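PDB 6HG6: L-glyceraldehyde 3-phosphate reductase from Clostridium beijerinckii, which is an NADPH-binding aldo-keto reductase that probably reduces aldehydes such as furfural, on a TIM-barrel scaffold. Local coordinates for residues M13-C18 and K24-S29. Sequence-based numbering, arbitrary orientation.
Sequences MKYSKC and KLPMIS
Three backbone hydrogen bonds join Lys14, Ser16, Leu25 and Met27. Ser16 and Leu25 form the antiparallel hydrogen-bonded pair, Ser16 N giving to Leu25 O at 2.8 Å (N-H...O 164°) and Leu25 N to Ser16 O. One residue past the non-hydrogen-bonded pair Tyr15-Pro26, Met27 N gives a third bond to Lys14 O at 2.9 Å; proline fits at position 26 because that site needs no N-H toward the partner strand. CA-H...O contacts fill in between: Tyr15 CA lies 3.2 Å from Leu25 O, and Lys24 CA meets Ser16 O. Strands 15-17 and 24-26 thus make the N-terminal β-hairpin that precedes the first barrel strand, 28-31, and in aldo-keto reductases such a hairpin closes the bottom of the (β/α)8 barrel. Accordingly, Leu25, on the face of Ser16, and Cys18 both touch Ile191 of strand 189-195, and Cys18 SG sits 3.5 Å from Leu25 CG. On the face of Tyr15, Lys17, Lys24 and Pro26, Tyr15 brings CD1 and CE1 obliquely to Pro26, with CE1 3.8 Å from CB, while its hydroxyl is hydrogen-bonded to Gly56 O. In Met13, CG is anti to the backbone N (chi1 179°), and bends at the next two torsions carry SD past Met27 N and CE to Ile28 CB (4.1 Å). Met27 reaches back to segment 13-18, its SD 3.6 Å from Lys14 CB and its CG near Ser16 OG. On the same face as Tyr15, the extended, solvent-exposed Lys24 chain passes Tyr15 CB, and its NZ donates to a water that in turn donates to Tyr15 O.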
loop_
_atom_site.group_PDB
_atom_site.type_symbol
_atom_site.label_atom_id
_atom_site.label_comp_id
_atom_site.label_asym_id
_atom_site.label_seq_id
_atom_site.Cartn_x
_atom_site.Cartn_y
_atom_site.Cartn_z
ATOM N N MET A 13 3.348 -5.789 -16.531
ATOM C CA MET A 13 3.033 -5.867 -15.094
ATOM C C MET A 13 2.396 -7.232 -14.810
ATOM O O MET A 13 1.680 -7.746 -15.662
ATOM C CB MET A 13 2.079 -4.722 -14.715
ATOM C CG MET A 13 1.682 -4.732 -13.296
ATOM S SD MET A 13 2.998 -4.795 -12.058
ATOM C CE MET A 13 3.989 -3.351 -12.435
ATOM N N LYS A 14 2.657 -7.819 -13.655
ATOM C CA LYS A 14 1.943 -9.036 -13.193
ATOM C C LYS A 14 0.885 -8.631 -12.163
ATOM O O LYS A 14 1.085 -7.636 -11.453
ATOM C CB LYS A 14 2.936 -10.044 -12.636
ATOM C CG LYS A 14 3.904 -10.564 -13.694
ATOM C CD LYS A 14 4.730 -11.745 -13.216
ATOM C CE LYS A 14 5.554 -12.354 -14.321
ATOM N NZ LYS A 14 6.500 -13.350 -13.771
ATOM N N TYR A 15 -0.216 -9.373 -12.113
ATOM C CA TYR A 15 -1.394 -9.121 -11.248
ATOM C C TYR A 15 -1.618 -10.350 -10.383
ATOM O O TYR A 15 -1.473 -11.485 -10.901
ATOM C CB TYR A 15 -2.628 -8.753 -12.090
ATOM C CG TYR A 15 -2.380 -7.513 -12.908
ATOM C CD1 TYR A 15 -2.597 -6.245 -12.391
ATOM C CD2 TYR A 15 -1.866 -7.613 -14.191
ATOM C CE1 TYR A 15 -2.270 -5.119 -13.125
ATOM C CE2 TYR A 15 -1.521 -6.496 -14.933
ATOM C CZ TYR A 15 -1.752 -5.236 -14.397
ATOM O OH TYR A 15 -1.375 -4.170 -15.167
ATOM N N SER A 16 -1.866 -10.142 -9.096
ATOM C CA SER A 16 -1.971 -11.240 -8.111
ATOM C C SER A 16 -3.294 -11.146 -7.376
ATOM O O SER A 16 -3.683 -10.050 -6.961
ATOM C CB SER A 16 -0.789 -11.213 -7.160
ATOM O OG SER A 16 0.405 -11.535 -7.882
ATOM N N LYS A 17 -3.904 -12.305 -7.172
ATOM C CA LYS A 17 -5.128 -12.386 -6.373
ATOM C C LYS A 17 -4.848 -11.933 -4.937
ATOM O O LYS A 17 -3.796 -12.270 -4.364
ATOM C CB LYS A 17 -5.641 -13.811 -6.295
ATOM C CG LYS A 17 -6.072 -14.409 -7.614
ATOM C CD LYS A 17 -6.342 -15.873 -7.540
ATOM C CE LYS A 17 -7.363 -16.257 -6.500
ATOM N NZ LYS A 17 -7.629 -17.722 -6.564
ATOM N N CYS A 18 -5.792 -11.215 -4.401
ATOM C CA CYS A 18 -5.839 -10.773 -2.993
ATOM C C CYS A 18 -6.231 -11.971 -2.142
ATOM O O CYS A 18 -7.410 -12.100 -1.843
ATOM C CB CYS A 18 -6.899 -9.726 -2.766
ATOM S SG CYS A 18 -6.275 -8.118 -3.234
ATOM N N LYS A 24 -7.611 -8.721 -8.185
ATOM C CA LYS A 24 -6.154 -8.789 -8.382
ATOM C C LYS A 24 -5.542 -7.415 -8.235
ATOM O O LYS A 24 -6.126 -6.408 -8.709
ATOM C CB LYS A 24 -5.835 -9.379 -9.743
ATOM C CG LYS A 24 -6.342 -10.791 -9.949
ATOM C CD LYS A 24 -5.767 -11.320 -11.248
ATOM C CE LYS A 24 -6.238 -12.714 -11.528
ATOM N NZ LYS A 24 -5.566 -13.287 -12.710
ATOM N N LEU A 25 -4.416 -7.374 -7.527
ATOM C CA LEU A 25 -3.628 -6.145 -7.417
ATOM C C LEU A 25 -2.450 -6.296 -8.382
ATOM O O LEU A 25 -1.932 -7.394 -8.596
ATOM C CB LEU A 25 -3.075 -5.965 -6.001
ATOM C CG LEU A 25 -4.070 -5.928 -4.858
ATOM C CD1 LEU A 25 -3.371 -5.563 -3.554
ATOM C CD2 LEU A 25 -5.184 -4.951 -5.149
ATOM N N PRO A 26 -1.935 -5.182 -8.933
ATOM C CA PRO A 26 -0.650 -5.213 -9.629
ATOM C C PRO A 26 0.389 -5.578 -8.552
ATOM O O PRO A 26 0.225 -5.176 -7.399
ATOM C CB PRO A 26 -0.415 -3.752 -10.041
ATOM C CG PRO A 26 -1.177 -2.956 -8.965
ATOM C CD PRO A 26 -2.410 -3.806 -8.721
ATOM N N MET A 27 1.462 -6.253 -8.923
ATOM C CA MET A 27 2.490 -6.635 -7.932
ATOM C C MET A 27 3.164 -5.381 -7.384
ATOM O O MET A 27 3.636 -5.449 -6.256
ATOM C CB MET A 27 3.511 -7.596 -8.525
ATOM C CG MET A 27 2.926 -8.959 -8.692
ATOM S SD MET A 27 4.217 -10.131 -9.244
ATOM C CE MET A 27 5.221 -10.291 -7.780
ATOM N N ILE A 28 3.142 -4.290 -8.138
ATOM C CA ILE A 28 3.546 -2.932 -7.673
ATOM C C ILE A 28 2.295 -2.055 -7.655
ATOM O O ILE A 28 1.700 -1.902 -8.697
ATOM C CB ILE A 28 4.642 -2.268 -8.553
ATOM C CG1 ILE A 28 5.881 -3.139 -8.739
ATOM C CG2 ILE A 28 5.019 -0.930 -7.955
ATOM C CD1 ILE A 28 6.466 -3.558 -7.435
ATOM N N SER A 29 1.963 -1.505 -6.489
ATOM C CA SER A 29 0.886 -0.520 -6.274
ATOM C C SER A 29 1.531 0.830 -5.996
ATOM O O SER A 29 2.689 0.849 -5.457
ATOM C CB SER A 29 -0.039 -0.929 -5.161
ATOM O OG SER A 29 -0.709 -2.153 -5.463
HETATM O O HOH W 1 -2.896 -13.265 -12.360
#